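Local coordinates for cell death abnormality protein 2 (Caenorhabditis elegans, PDB 3QWX) that acts as a CRK-family SH2/SH3 signalling adaptor, required for cell-corpse engulfment and cell migration, and forms a ternary complex with ced-5 and ced-12, at residues N4-P8 and L96-M101; G47-V53 and C63-R69; T133-F137 and T162-P167; E141-I145 and E155-A159. All blocks are in the same frame, centred on the assembly; numbering follows the deposited sequence.

Contact 1 of 4, residues N4-P8 and L96-M101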
loop_
_atom_site.group_PDB
_atom_site.type_symbol
_atom_site.label_atom_id
_atom_site.label_comp_id
_atom_site.label_asym_id
_atom_site.label_seq_id
_atom_site.Cartn_x
_atom_site.Cartn_y
_atom_site.Cartn_z
ATOM N N ASN A 4 -13.163 -9.963 6.008
ATOM C CA ASN A 4 -13.596 -9.655 4.648
ATOM C C ASN A 4 -12.456 -9.812 3.621
ATOM O O ASN A 4 -11.706 -10.791 3.674
ATOM C CB ASN A 4 -14.236 -8.259 4.577
ATOM C CG ASN A 4 -15.346 -8.056 5.617
ATOM O OD1 ASN A 4 -15.175 -8.373 6.801
ATOM N ND2 ASN A 4 -16.484 -7.495 5.178
ATOM N N GLY A 5 -12.325 -8.850 2.703
ATOM C CA GLY A 5 -11.427 -8.982 1.560
ATOM C C GLY A 5 -9.973 -8.586 1.794
ATOM O O GLY A 5 -9.105 -8.794 0.934
ATOM N N PHE A 6 -9.709 -8.003 2.956
ATOM C CA PHE A 6 -8.364 -7.630 3.349
ATOM C C PHE A 6 -8.333 -7.521 4.869
ATOM O O PHE A 6 -9.376 -7.461 5.520
ATOM C CB PHE A 6 -7.940 -6.309 2.687
ATOM C CG PHE A 6 -8.791 -5.130 3.087
ATOM C CD1 PHE A 6 -8.426 -4.323 4.167
ATOM C CD2 PHE A 6 -9.950 -4.828 2.396
ATOM C CE1 PHE A 6 -9.205 -3.239 4.535
ATOM C CE2 PHE A 6 -10.742 -3.744 2.767
ATOM C CZ PHE A 6 -10.370 -2.956 3.836
ATOM N N ASP A 7 -7.130 -7.522 5.428
ATOM C CA ASP A 7 -6.951 -7.386 6.864
ATOM C C ASP A 7 -6.500 -5.956 7.154
ATOM O O ASP A 7 -5.390 -5.565 6.774
ATOM C CB ASP A 7 -5.922 -8.408 7.358
ATOM C CG ASP A 7 -5.683 -8.330 8.862
ATOM O OD1 ASP A 7 -6.254 -7.433 9.522
ATOM O OD2 ASP A 7 -4.912 -9.173 9.380
ATOM N N PRO A 8 -7.377 -5.164 7.800
ATOM C CA PRO A 8 -7.121 -3.747 8.093
ATOM C C PRO A 8 -5.860 -3.558 8.917
ATOM O O PRO A 8 -5.183 -2.551 8.760
ATOM C CB PRO A 8 -8.350 -3.334 8.930
ATOM C CG PRO A 8 -9.396 -4.282 8.552
ATOM C CD PRO A 8 -8.698 -5.590 8.304
ATOM N N LEU A 96 -10.178 1.788 8.144
ATOM C CA LEU A 96 -10.253 0.917 6.970
ATOM C C LEU A 96 -11.366 -0.112 7.108
ATOM O O LEU A 96 -12.104 -0.355 6.161
ATOM C CB LEU A 96 -8.922 0.183 6.743
ATOM C CG LEU A 96 -7.694 1.039 6.384
ATOM C CD1 LEU A 96 -6.463 0.170 6.301
ATOM C CD2 LEU A 96 -7.910 1.798 5.081
ATOM N N ASN A 97 -11.462 -0.740 8.279
ATOM C CA ASN A 97 -12.575 -1.654 8.549
ATOM C C ASN A 97 -13.924 -0.982 8.329
ATOM O O ASN A 97 -14.844 -1.562 7.732
ATOM C CB ASN A 97 -12.524 -2.164 9.983
ATOM C CG ASN A 97 -13.684 -3.084 10.304
ATOM O OD1 ASN A 97 -13.717 -4.233 9.852
ATOM N ND2 ASN A 97 -14.643 -2.584 11.080
ATOM N N HIS A 98 -14.043 0.244 8.827
ATOM C CA HIS A 98 -15.311 0.963 8.769
ATOM C C HIS A 98 -15.798 1.081 7.322
ATOM O O HIS A 98 -16.990 0.965 7.039
ATOM C CB HIS A 98 -15.155 2.352 9.406
ATOM C CG HIS A 98 -16.388 3.198 9.333
ATOM N ND1 HIS A 98 -17.390 3.137 10.276
ATOM C CD2 HIS A 98 -16.780 4.127 8.429
ATOM C CE1 HIS A 98 -18.346 3.992 9.960
ATOM N NE2 HIS A 98 -17.999 4.608 8.846
ATOM N N PHE A 99 -14.873 1.307 6.396
ATOM C CA PHE A 99 -15.278 1.570 5.016
ATOM C C PHE A 99 -15.357 0.307 4.148
ATOM O O PHE A 99 -15.495 0.385 2.934
ATOM C CB PHE A 99 -14.416 2.676 4.391
ATOM C CG PHE A 99 -14.724 4.056 4.940
ATOM C CD1 PHE A 99 -15.876 4.721 4.559
ATOM C CD2 PHE A 99 -13.862 4.676 5.836
ATOM C CE1 PHE A 99 -16.170 5.982 5.050
ATOM C CE2 PHE A 99 -14.147 5.941 6.349
ATOM C CZ PHE A 99 -15.302 6.597 5.949
ATOM N N LYS A 100 -15.291 -0.854 4.787
ATOM C CA LYS A 100 -15.657 -2.099 4.130
ATOM C C LYS A 100 -17.165 -2.150 3.913
ATOM O O LYS A 100 -17.635 -2.689 2.914
ATOM C CB LYS A 100 -15.242 -3.313 4.968
ATOM C CG LYS A 100 -13.768 -3.687 4.910
ATOM C CD LYS A 100 -13.577 -5.036 5.591
ATOM C CE LYS A 100 -12.160 -5.543 5.493
ATOM N NZ LYS A 100 -12.043 -6.879 6.141
ATOM N N MET A 101 -17.915 -1.591 4.856
ATOM C CA MET A 101 -19.374 -1.752 4.883
ATOM C C MET A 101 -20.121 -0.426 4.854
ATOM O O MET A 101 -21.334 -0.385 5.071
ATOM C CB MET A 101 -19.814 -2.553 6.116
ATOM C CG MET A 101 -19.437 -4.035 6.086
ATOM S SD MET A 101 -20.131 -4.945 4.680
ATOM C CE MET A 101 -21.820 -5.204 5.237
#

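Contact 2 of 4, residues G47-V53 and C63-R69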
loop_
_atom_site.group_PDB
_atom_site.type_symbol
_atom_site.label_atom_id
_atom_site.label_comp_id
_atom_site.label_asym_id
_atom_site.label_seq_id
_atom_site.Cartn_x
_atom_site.Cartn_y
_atom_site.Cartn_z
ATOM N N GLY A 47 3.391 14.136 7.036
ATOM C CA GLY A 47 2.841 13.288 8.078
ATOM C C GLY A 47 1.405 12.845 7.894
ATOM O O GLY A 47 0.786 12.349 8.839
ATOM N N GLU A 48 0.852 13.033 6.699
ATOM C CA GLU A 48 -0.479 12.510 6.413
ATOM C C GLU A 48 -0.400 11.333 5.434
ATOM O O GLU A 48 0.602 11.149 4.737
ATOM C CB GLU A 48 -1.408 13.598 5.864
ATOM C CG GLU A 48 -1.437 14.914 6.661
ATOM C CD GLU A 48 -2.004 14.777 8.072
ATOM O OE1 GLU A 48 -1.815 13.716 8.718
ATOM O OE2 GLU A 48 -2.627 15.748 8.541
ATOM N N TYR A 49 -1.453 10.523 5.414
ATOM C CA TYR A 49 -1.585 9.472 4.422
ATOM C C TYR A 49 -2.722 9.827 3.495
ATOM O O TYR A 49 -3.586 10.628 3.829
ATOM C CB TYR A 49 -1.853 8.109 5.068
ATOM C CG TYR A 49 -0.691 7.545 5.846
ATOM C CD1 TYR A 49 0.514 7.240 5.216
ATOM C CD2 TYR A 49 -0.801 7.285 7.205
ATOM C CE1 TYR A 49 1.574 6.713 5.923
ATOM C CE2 TYR A 49 0.256 6.759 7.919
ATOM C CZ TYR A 49 1.445 6.478 7.277
ATOM O OH TYR A 49 2.494 5.945 7.992
ATOM N N SER A 50 -2.714 9.216 2.323
ATOM C CA SER A 50 -3.800 9.350 1.380
ATOM C C SER A 50 -4.309 7.967 1.058
ATOM O O SER A 50 -3.526 7.046 0.860
ATOM C CB SER A 50 -3.326 10.023 0.091
ATOM O OG SER A 50 -3.287 11.425 0.236
ATOM N N LEU A 51 -5.628 7.841 1.020
ATOM C CA LEU A 51 -6.301 6.641 0.578
ATOM C C LEU A 51 -6.831 6.934 -0.819
ATOM O O LEU A 51 -7.603 7.875 -0.998
ATOM C CB LEU A 51 -7.465 6.331 1.531
ATOM C CG LEU A 51 -8.390 5.157 1.224
ATOM C CD1 LEU A 51 -7.663 3.814 1.324
ATOM C CD2 LEU A 51 -9.577 5.190 2.168
ATOM N N THR A 52 -6.424 6.132 -1.796
ATOM C CA THR A 52 -6.886 6.266 -3.187
ATOM C C THR A 52 -7.723 5.041 -3.592
ATOM O O THR A 52 -7.288 3.902 -3.409
ATOM C CB THR A 52 -5.685 6.455 -4.183
ATOM O OG1 THR A 52 -4.889 7.571 -3.770
ATOM C CG2 THR A 52 -6.182 6.710 -5.607
ATOM N N VAL A 53 -8.920 5.291 -4.132
ATOM C CA VAL A 53 -9.923 4.252 -4.376
ATOM C C VAL A 53 -10.588 4.387 -5.757
ATOM O O VAL A 53 -10.939 5.482 -6.182
ATOM C CB VAL A 53 -11.055 4.284 -3.302
ATOM C CG1 VAL A 53 -11.838 2.976 -3.291
ATOM C CG2 VAL A 53 -10.495 4.557 -1.925
ATOM N N CYS A 63 -11.077 8.360 -6.590
ATOM C CA CYS A 63 -11.111 9.368 -5.521
ATOM C C CYS A 63 -9.951 9.216 -4.530
ATOM O O CYS A 63 -9.468 8.115 -4.285
ATOM C CB CYS A 63 -12.442 9.314 -4.744
ATOM S SG CYS A 63 -13.941 9.236 -5.754
ATOM N N HIS A 64 -9.529 10.339 -3.963
ATOM C CA HIS A 64 -8.457 10.384 -2.980
ATOM C C HIS A 64 -8.959 10.994 -1.670
ATOM O O HIS A 64 -9.724 11.958 -1.682
ATOM C CB HIS A 64 -7.309 11.245 -3.511
ATOM C CG HIS A 64 -6.773 10.792 -4.834
ATOM N ND1 HIS A 64 -7.357 11.143 -6.033
ATOM C CD2 HIS A 64 -5.703 10.023 -5.145
ATOM C CE1 HIS A 64 -6.667 10.609 -7.027
ATOM N NE2 HIS A 64 -5.658 9.930 -6.515
ATOM N N TYR A 65 -8.503 10.442 -0.549
ATOM C CA TYR A 65 -8.907 10.908 0.775
ATOM C C TYR A 65 -7.721 11.157 1.676
ATOM O O TYR A 65 -6.862 10.296 1.845
ATOM C CB TYR A 65 -9.827 9.888 1.447
ATOM C CG TYR A 65 -11.035 9.625 0.610
ATOM C CD1 TYR A 65 -12.177 10.409 0.748
ATOM C CD2 TYR A 65 -11.025 8.631 -0.351
ATOM C CE1 TYR A 65 -13.277 10.193 -0.034
ATOM C CE2 TYR A 65 -12.110 8.404 -1.139
ATOM C CZ TYR A 65 -13.241 9.187 -0.976
ATOM O OH TYR A 65 -14.330 8.964 -1.772
ATOM N N LEU A 66 -7.688 12.341 2.266
ATOM C CA LEU A 66 -6.635 12.680 3.199
ATOM C C LEU A 66 -6.974 12.031 4.541
ATOM O O LEU A 66 -8.058 12.235 5.083
ATOM C CB LEU A 66 -6.554 14.195 3.355
ATOM C CG LEU A 66 -5.257 14.836 3.843
ATOM C CD1 LEU A 66 -5.563 16.148 4.568
ATOM C CD2 LEU A 66 -4.479 13.904 4.733
ATOM N N ILE A 67 -6.049 11.236 5.062
ATOM C CA ILE A 67 -6.219 10.639 6.379
ATOM C C ILE A 67 -5.375 11.479 7.333
ATOM O O ILE A 67 -4.142 11.396 7.341
ATOM C CB ILE A 67 -5.780 9.159 6.395
ATOM C CG1 ILE A 67 -6.651 8.325 5.443
ATOM C CG2 ILE A 67 -5.783 8.588 7.835
ATOM C CD1 ILE A 67 -6.275 6.865 5.398
ATOM N N GLU A 68 -6.048 12.316 8.114
ATOM C CA GLU A 68 -5.354 13.257 8.985
ATOM C C GLU A 68 -5.136 12.683 10.369
ATOM O O GLU A 68 -6.009 12.022 10.930
ATOM C CB GLU A 68 -6.140 14.557 9.093
ATOM C CG GLU A 68 -6.566 15.100 7.756
ATOM C CD GLU A 68 -7.353 16.375 7.883
ATOM O OE1 GLU A 68 -6.779 17.374 8.360
ATOM O OE2 GLU A 68 -8.538 16.377 7.497
ATOM N N ARG A 69 -3.954 12.927 10.911
ATOM C CA ARG A 69 -3.645 12.497 12.264
ATOM C C ARG A 69 -4.028 13.597 13.243
ATOM O O ARG A 69 -3.737 14.790 13.022
ATOM C CB ARG A 69 -2.160 12.169 12.401
ATOM C CG ARG A 69 -1.779 11.797 13.821
ATOM C CD ARG A 69 -0.492 11.027 13.871
ATOM N NE ARG A 69 0.610 11.780 13.287
ATOM C CZ ARG A 69 1.887 11.530 13.551
ATOM N NH1 ARG A 69 2.206 10.560 14.407
ATOM N NH2 ARG A 69 2.839 12.251 12.969
HETATM O O HOH W 1 0.775 14.178 11.021
HETATM O O HOH W 2 -2.211 10.860 9.045
#

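Contact 3 of 4, residues T133-F137 and T162-P167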
loop_
_atom_site.group_PDB
_atom_site.type_symbol
_atom_site.label_atom_id
_atom_site.label_comp_id
_atom_site.label_asym_id
_atom_site.label_seq_id
_atom_site.Cartn_x
_atom_site.Cartn_y
_atom_site.Cartn_z
ATOM N N THR A 133 14.144 1.204 2.638
ATOM C CA THR A 133 13.399 1.025 1.404
ATOM C C THR A 133 13.609 -0.385 0.844
ATOM O O THR A 133 12.959 -0.784 -0.125
ATOM C CB THR A 133 13.864 2.049 0.353
ATOM O OG1 THR A 133 15.263 1.856 0.081
ATOM C CG2 THR A 133 13.643 3.462 0.863
ATOM N N ASP A 134 14.520 -1.129 1.465
ATOM C CA ASP A 134 14.905 -2.450 0.979
ATOM C C ASP A 134 14.042 -3.543 1.589
ATOM O O ASP A 134 13.496 -3.372 2.667
ATOM C CB ASP A 134 16.374 -2.730 1.299
ATOM C CG ASP A 134 17.322 -1.756 0.613
ATOM O OD1 ASP A 134 16.893 -1.080 -0.351
ATOM O OD2 ASP A 134 18.491 -1.671 1.045
ATOM N N LEU A 135 13.933 -4.669 0.894
ATOM C CA LEU A 135 13.181 -5.809 1.392
ATOM C C LEU A 135 14.154 -6.916 1.789
ATOM O O LEU A 135 14.732 -7.569 0.916
ATOM C CB LEU A 135 12.213 -6.312 0.312
ATOM C CG LEU A 135 11.412 -7.577 0.633
ATOM C CD1 LEU A 135 10.443 -7.341 1.809
ATOM C CD2 LEU A 135 10.671 -8.094 -0.585
ATOM N N PRO A 136 14.364 -7.109 3.104
ATOM C CA PRO A 136 15.269 -8.179 3.550
ATOM C C PRO A 136 14.674 -9.525 3.188
ATOM O O PRO A 136 13.453 -9.664 3.155
ATOM C CB PRO A 136 15.288 -8.020 5.074
ATOM C CG PRO A 136 14.757 -6.633 5.342
ATOM C CD PRO A 136 13.777 -6.373 4.238
ATOM N N PHE A 137 15.518 -10.501 2.890
ATOM C CA PHE A 137 15.030 -11.846 2.633
ATOM C C PHE A 137 16.080 -12.895 2.959
ATOM O O PHE A 137 17.266 -12.582 3.159
ATOM C CB PHE A 137 14.528 -12.004 1.188
ATOM C CG PHE A 137 15.553 -11.676 0.138
ATOM C CD1 PHE A 137 15.651 -10.392 -0.374
ATOM C CD2 PHE A 137 16.393 -12.657 -0.361
ATOM C CE1 PHE A 137 16.583 -10.084 -1.344
ATOM C CE2 PHE A 137 17.342 -12.358 -1.332
ATOM C CZ PHE A 137 17.436 -11.077 -1.827
ATOM N N THR A 162 4.771 -7.805 1.914
ATOM C CA THR A 162 5.712 -6.710 2.119
ATOM C C THR A 162 6.559 -6.437 0.871
ATOM O O THR A 162 7.107 -7.358 0.261
ATOM C CB THR A 162 6.646 -6.993 3.303
ATOM O OG1 THR A 162 5.867 -7.430 4.420
ATOM C CG2 THR A 162 7.442 -5.737 3.690
ATOM N N THR A 163 6.672 -5.163 0.511
ATOM C CA THR A 163 7.325 -4.758 -0.729
ATOM C C THR A 163 8.581 -3.925 -0.457
ATOM O O THR A 163 8.647 -3.183 0.514
ATOM C CB THR A 163 6.365 -3.939 -1.624
ATOM O OG1 THR A 163 5.343 -4.800 -2.157
ATOM C CG2 THR A 163 7.117 -3.318 -2.774
ATOM N N GLY A 164 9.578 -4.034 -1.330
ATOM C CA GLY A 164 10.782 -3.250 -1.181
ATOM C C GLY A 164 11.803 -3.639 -2.234
ATOM O O GLY A 164 11.587 -4.570 -2.991
ATOM N N LEU A 165 12.928 -2.942 -2.248
ATOM C CA LEU A 165 13.951 -3.146 -3.259
ATOM C C LEU A 165 14.908 -4.267 -2.862
ATOM O O LEU A 165 15.233 -4.444 -1.689
ATOM C CB LEU A 165 14.751 -1.859 -3.477
ATOM C CG LEU A 165 14.045 -0.653 -4.089
ATOM C CD1 LEU A 165 14.977 0.551 -4.100
ATOM C CD2 LEU A 165 13.598 -0.983 -5.482
ATOM N N VAL A 166 15.369 -5.003 -3.866
ATOM C CA VAL A 166 16.278 -6.118 -3.666
ATOM C C VAL A 166 17.364 -6.056 -4.745
ATOM O O VAL A 166 17.117 -5.574 -5.858
ATOM C CB VAL A 166 15.528 -7.478 -3.729
ATOM C CG1 VAL A 166 14.423 -7.543 -2.682
ATOM C CG2 VAL A 166 14.950 -7.718 -5.139
ATOM N N PRO A 167 18.575 -6.528 -4.418
ATOM C CA PRO A 167 19.642 -6.519 -5.425
ATOM C C PRO A 167 19.393 -7.591 -6.474
ATOM O O PRO A 167 19.098 -8.734 -6.115
ATOM C CB PRO A 167 20.908 -6.861 -4.618
ATOM C CG PRO A 167 20.539 -6.746 -3.183
ATOM C CD PRO A 167 19.051 -7.000 -3.105
#

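Contact 4 of 4, residues E141-I145 and E155-A159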
loop_
_atom_site.group_PDB
_atom_site.type_symbol
_atom_site.label_atom_id
_atom_site.label_comp_id
_atom_site.label_asym_id
_atom_site.label_seq_id
_atom_site.Cartn_x
_atom_site.Cartn_y
_atom_site.Cartn_z
ATOM N N GLU A 141 14.552 -17.905 -0.346
ATOM C CA GLU A 141 13.204 -17.360 -0.183
ATOM C C GLU A 141 12.560 -16.968 -1.510
ATOM O O GLU A 141 13.193 -16.332 -2.353
ATOM C CB GLU A 141 13.189 -16.172 0.789
ATOM C CG GLU A 141 11.777 -15.635 1.066
ATOM C CD GLU A 141 11.748 -14.558 2.137
ATOM O OE1 GLU A 141 12.751 -14.397 2.868
ATOM O OE2 GLU A 141 10.720 -13.857 2.242
ATOM N N ARG A 142 11.292 -17.339 -1.675
ATOM C CA ARG A 142 10.549 -17.061 -2.905
ATOM C C ARG A 142 10.024 -15.628 -2.917
ATOM O O ARG A 142 9.393 -15.187 -1.971
ATOM C CB ARG A 142 9.384 -18.050 -3.043
ATOM C CG ARG A 142 8.530 -17.865 -4.295
ATOM C CD ARG A 142 7.248 -18.712 -4.217
ATOM N NE ARG A 142 6.427 -18.647 -5.433
ATOM C CZ ARG A 142 5.608 -17.644 -5.751
ATOM N NH1 ARG A 142 5.503 -16.581 -4.962
ATOM N NH2 ARG A 142 4.890 -17.701 -6.872
ATOM N N LEU A 143 10.309 -14.888 -3.981
ATOM C CA LEU A 143 9.852 -13.510 -4.064
ATOM C C LEU A 143 9.214 -13.277 -5.415
ATOM O O LEU A 143 9.440 -14.019 -6.371
ATOM C CB LEU A 143 11.007 -12.529 -3.876
ATOM C CG LEU A 143 11.843 -12.651 -2.595
ATOM C CD1 LEU A 143 13.082 -11.800 -2.723
ATOM C CD2 LEU A 143 11.033 -12.255 -1.334
ATOM N N GLU A 144 8.409 -12.235 -5.474
ATOM C CA GLU A 144 7.759 -11.838 -6.709
ATOM C C GLU A 144 8.303 -10.480 -7.088
ATOM O O GLU A 144 8.237 -9.530 -6.308
ATOM C CB GLU A 144 6.236 -11.797 -6.517
ATOM C CG GLU A 144 5.628 -13.194 -6.477
ATOM C CD GLU A 144 4.202 -13.223 -5.920
ATOM O OE1 GLU A 144 3.676 -12.152 -5.581
ATOM O OE2 GLU A 144 3.626 -14.328 -5.810
ATOM N N ILE A 145 8.851 -10.398 -8.291
ATOM C CA ILE A 145 9.402 -9.153 -8.796
ATOM C C ILE A 145 8.315 -8.315 -9.462
ATOM O O ILE A 145 7.649 -8.775 -10.384
ATOM C CB ILE A 145 10.546 -9.431 -9.794
ATOM C CG1 ILE A 145 11.641 -10.270 -9.123
ATOM C CG2 ILE A 145 11.121 -8.136 -10.347
ATOM C CD1 ILE A 145 12.287 -9.621 -7.903
ATOM N N GLU A 155 12.133 -3.981 -7.554
ATOM C CA GLU A 155 11.067 -4.002 -6.558
ATOM C C GLU A 155 10.517 -5.431 -6.426
ATOM O O GLU A 155 10.110 -6.040 -7.420
ATOM C CB GLU A 155 9.939 -3.038 -6.952
ATOM C CG GLU A 155 8.820 -2.932 -5.901
ATOM C CD GLU A 155 7.631 -2.084 -6.359
ATOM O OE1 GLU A 155 7.511 -1.800 -7.567
ATOM O OE2 GLU A 155 6.804 -1.715 -5.504
ATOM N N ALA A 156 10.521 -5.950 -5.197
ATOM C CA ALA A 156 10.077 -7.317 -4.902
ATOM C C ALA A 156 8.968 -7.335 -3.835
ATOM O O ALA A 156 8.767 -6.352 -3.117
ATOM C CB ALA A 156 11.245 -8.148 -4.448
ATOM N N ARG A 157 8.257 -8.453 -3.741
ATOM C CA ARG A 157 7.184 -8.623 -2.775
ATOM C C ARG A 157 7.343 -9.991 -2.140
ATOM O O ARG A 157 7.532 -10.983 -2.838
ATOM C CB ARG A 157 5.814 -8.530 -3.462
ATOM C CG ARG A 157 4.638 -8.579 -2.501
ATOM C CD ARG A 157 3.335 -8.221 -3.212
ATOM N NE ARG A 157 3.032 -9.135 -4.300
ATOM C CZ ARG A 157 2.451 -8.787 -5.445
ATOM N NH1 ARG A 157 2.094 -7.527 -5.680
ATOM N NH2 ARG A 157 2.229 -9.709 -6.364
ATOM N N ASN A 158 7.279 -10.060 -0.822
ATOM C CA ASN A 158 7.395 -11.364 -0.178
ATOM C C ASN A 158 6.029 -12.030 0.060
ATOM O O ASN A 158 4.984 -11.464 -0.287
ATOM C CB ASN A 158 8.250 -11.290 1.095
ATOM C CG ASN A 158 7.580 -10.506 2.222
ATOM O OD1 ASN A 158 6.372 -10.273 2.213
ATOM N ND2 ASN A 158 8.367 -10.122 3.207
ATOM N N ALA A 159 6.042 -13.232 0.628
ATOM C CA ALA A 159 4.812 -13.997 0.863
ATOM C C ALA A 159 3.830 -13.249 1.756
ATOM O O ALA A 159 2.615 -13.442 1.657
ATOM C CB ALA A 159 5.138 -15.359 1.470
HETATM O O HOH W 3 8.617 -14.637 0.697
HETATM O O HOH W 4 11.098 -11.194 2.691
#

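Contact 1 of 4, residues N4-P8 and L96-M101
At the end of helix 92-98 of the SH2 domain, an N-terminal arm folds back so that F6 lies across K100, two residues after H98, where the helix ends. The lysine, extended from CG onward, slides along the phenyl ring, opposite in direction to the F6 side chain. Its CE sits over one face, 3.6 Å from the ring centroid, which defines a CH-pi contact. NZ is 4.6 Å from that centroid and 3° off the ring normal, a cation-pi geometry. The same ammonium gives a hydrogen bond of 2.8 Å from K100 NZ to F6 O, in the carbonyl plane, so one residue holds the charge through both ring and backbone. F6 CG lies between its backbone N and carbonyl carbon (chi1 62°), a rotation that turns the ring back toward the helix; there CE1 meets L96 CB at 4.1 Å, and L96 O lies at the ring edge. P8 adds apolar packing, its CB 4.2 Å from L96 CB and its CG 4.0 Å from N97 CB. F6 also meets F38 edge-to-face. The arrangement is a lysine-aromatic cation-pi pair joining a terminal arm to the end of the second SH2 helix and the turn after it.

Contact 2 of 4, residues G47-V53 and C63-R69
Y49, L51 and V53 face I67, Y65 and C63 across a regular antiparallel hairpin, and the close fit lies at L51-Y65 and V53-C63, both bonded two ways. L51 N meets Y65 O at 2.9 Å and Y65 N meets L51 O at 2.8 Å, while L51 CB packs 4.1 Å from I67 CD1. On the other face T52 and H64 lie side by side, pointing the same way, with T52 CG2 3.4 Å from H64 CD2; T52 OG1 accepts a hydrogen bond from R41 NE. Toward G47 and R69 the pairing slackens: I67 N bonds Y49 O firmly, but the return from Y49 N to I67 O is weak, at 3.4 Å. E48, bent at chi2 (-65°), curls its carboxylate over the neighbouring strand, and R69 N bonds E48 OE1 on the syn side at 3.2 Å, 25° out of the carboxylate plane. One water donates to G47 O at 2.8 Å and accepts a weak bond from R69 NE, bridging the exposed end. A bound sulfate, probably from the crystallisation liquor, lies about 4 Å from the S50 side chain. With R41 beside T52 and H64, this is consistent with the phosphotyrosine pocket on the central sheet of an SH2 domain.

Contact 3 of 4, residues T133-F137 and T162-P167
L135 fills the shallow hollow that G164 makes in strand 163-167 of the SH3 domain. With no side chain at G164, the loop backbone settles on the strand, T133 O 3.5 Å from G164 CA, and L135 CB fits in at 3.7 Å from G164 CA. CG of L135 stands anti to its own N (chi1 176°), carrying the branched end along the strand to T162, where CD1 is 3.7 Å from T162 O and 3.9 Å from T162 CG2. A bump from the strand, V166 CG1, pushes up between two loop side chains, 3.9 Å from L135 CB and 3.6 Å from F137 CE1. F137 and V166 cross at about a right angle, and P167 CD lies at the edge of the phenyl ring, near its plane. L135 and V166 both reach A156 on strand 153-157, while F137 touches L143 and Y170.

A short backbone bridge runs between these fits. L165 N gives a nearly straight bond (168°) to T133 O at 3.0 Å, on a lone pair in the carbonyl plane, and L135 N returns one to L165 O at 2.9 Å, the donor tilted 30° from the L165 carbonyl plane. The D134 side chain starts away from the strand, though CB and OD1 stay close to L165; OD2 bonds the backbone N of R131 and E130. The chemistry implies an RT loop fixed by main-chain bonds and apolar interlocking, without an ion pair across the contact, beside F127, P167 and Y170, which probably contribute to a proline-rich ligand surface as in other SH3 domains.

Contact 4 of 4, residues E141-I145 and E155-A159
E144 is gripped from two directions by guanidinium groups, one on its own strand and one across the hairpin. R157 NH2 donates to E144 OE1 at 2.9 Å. A weak second bond runs from R157 NE to E144 OE1 at 3.3 Å. OE1 lies at the guanidinium edge, and the carboxylate plane stands 87° to it, so the pair meets nearly perpendicular instead of as a flat two-pronged salt bridge. R157 manages this by bending at chi3 (60°), which swings the NE-NH2 edge round to the glutamate. The other oxygen, E144 OE2, takes R142 NH1 at 3.1 Å on its anti side, along an almost straight N-H line (177°). Two positive neighbours would probably favour the ionised carboxylate; R157 NH1 in turn bonds K115 O.

Beneath the network E144 and R157 form a hydrogen-bonded antiparallel pair, E144 N to R157 O at 3.0 Å and R157 N to E144 O at 2.8 Å. These strands, 142-147 and 153-157, are the central hairpin of the SH3 barrel, joined through its n-Src loop. Near the far end of the contact, water takes over: one molecule gives a proton to E141 OE2 and accepts from N158 ND2, and a second links E141 OE2 and R142 O to A159 N. E141 OE1 bonds the N of E138, and N158 OD1 that of T162. On the opposite face of the hairpin from the E144-R157 pair, I145 CD1 packs against A156 CB at 3.9 Å. L143 CD2 lies 3.8 Å from N158 CB.

Contacts 1 and 2 belong to the SH2 domain, contacts 3 and 4 to the SH3 domain, and the two pairs do not touch; nearest atoms of contact 1 and of contacts 3 or 4 are about 11 Å apart. Contact 1 is a surface contact in which one lysine plays the chief part beside apolar packing of F6 and P8, whereas contact 2 is a partly buried hairpin; L96 CD2 and L51 CD1, 4.3 Å apart, bring them together. Contacts 3 and 4, also partly buried, both reach one sheet, through neighbouring strands 163-167 and 153-157. Contact 4 carries a salt-bridge network over a hydrogen-bonded strand pair, while the loop seat of contact 3 is chiefly apolar and backbone-bonded.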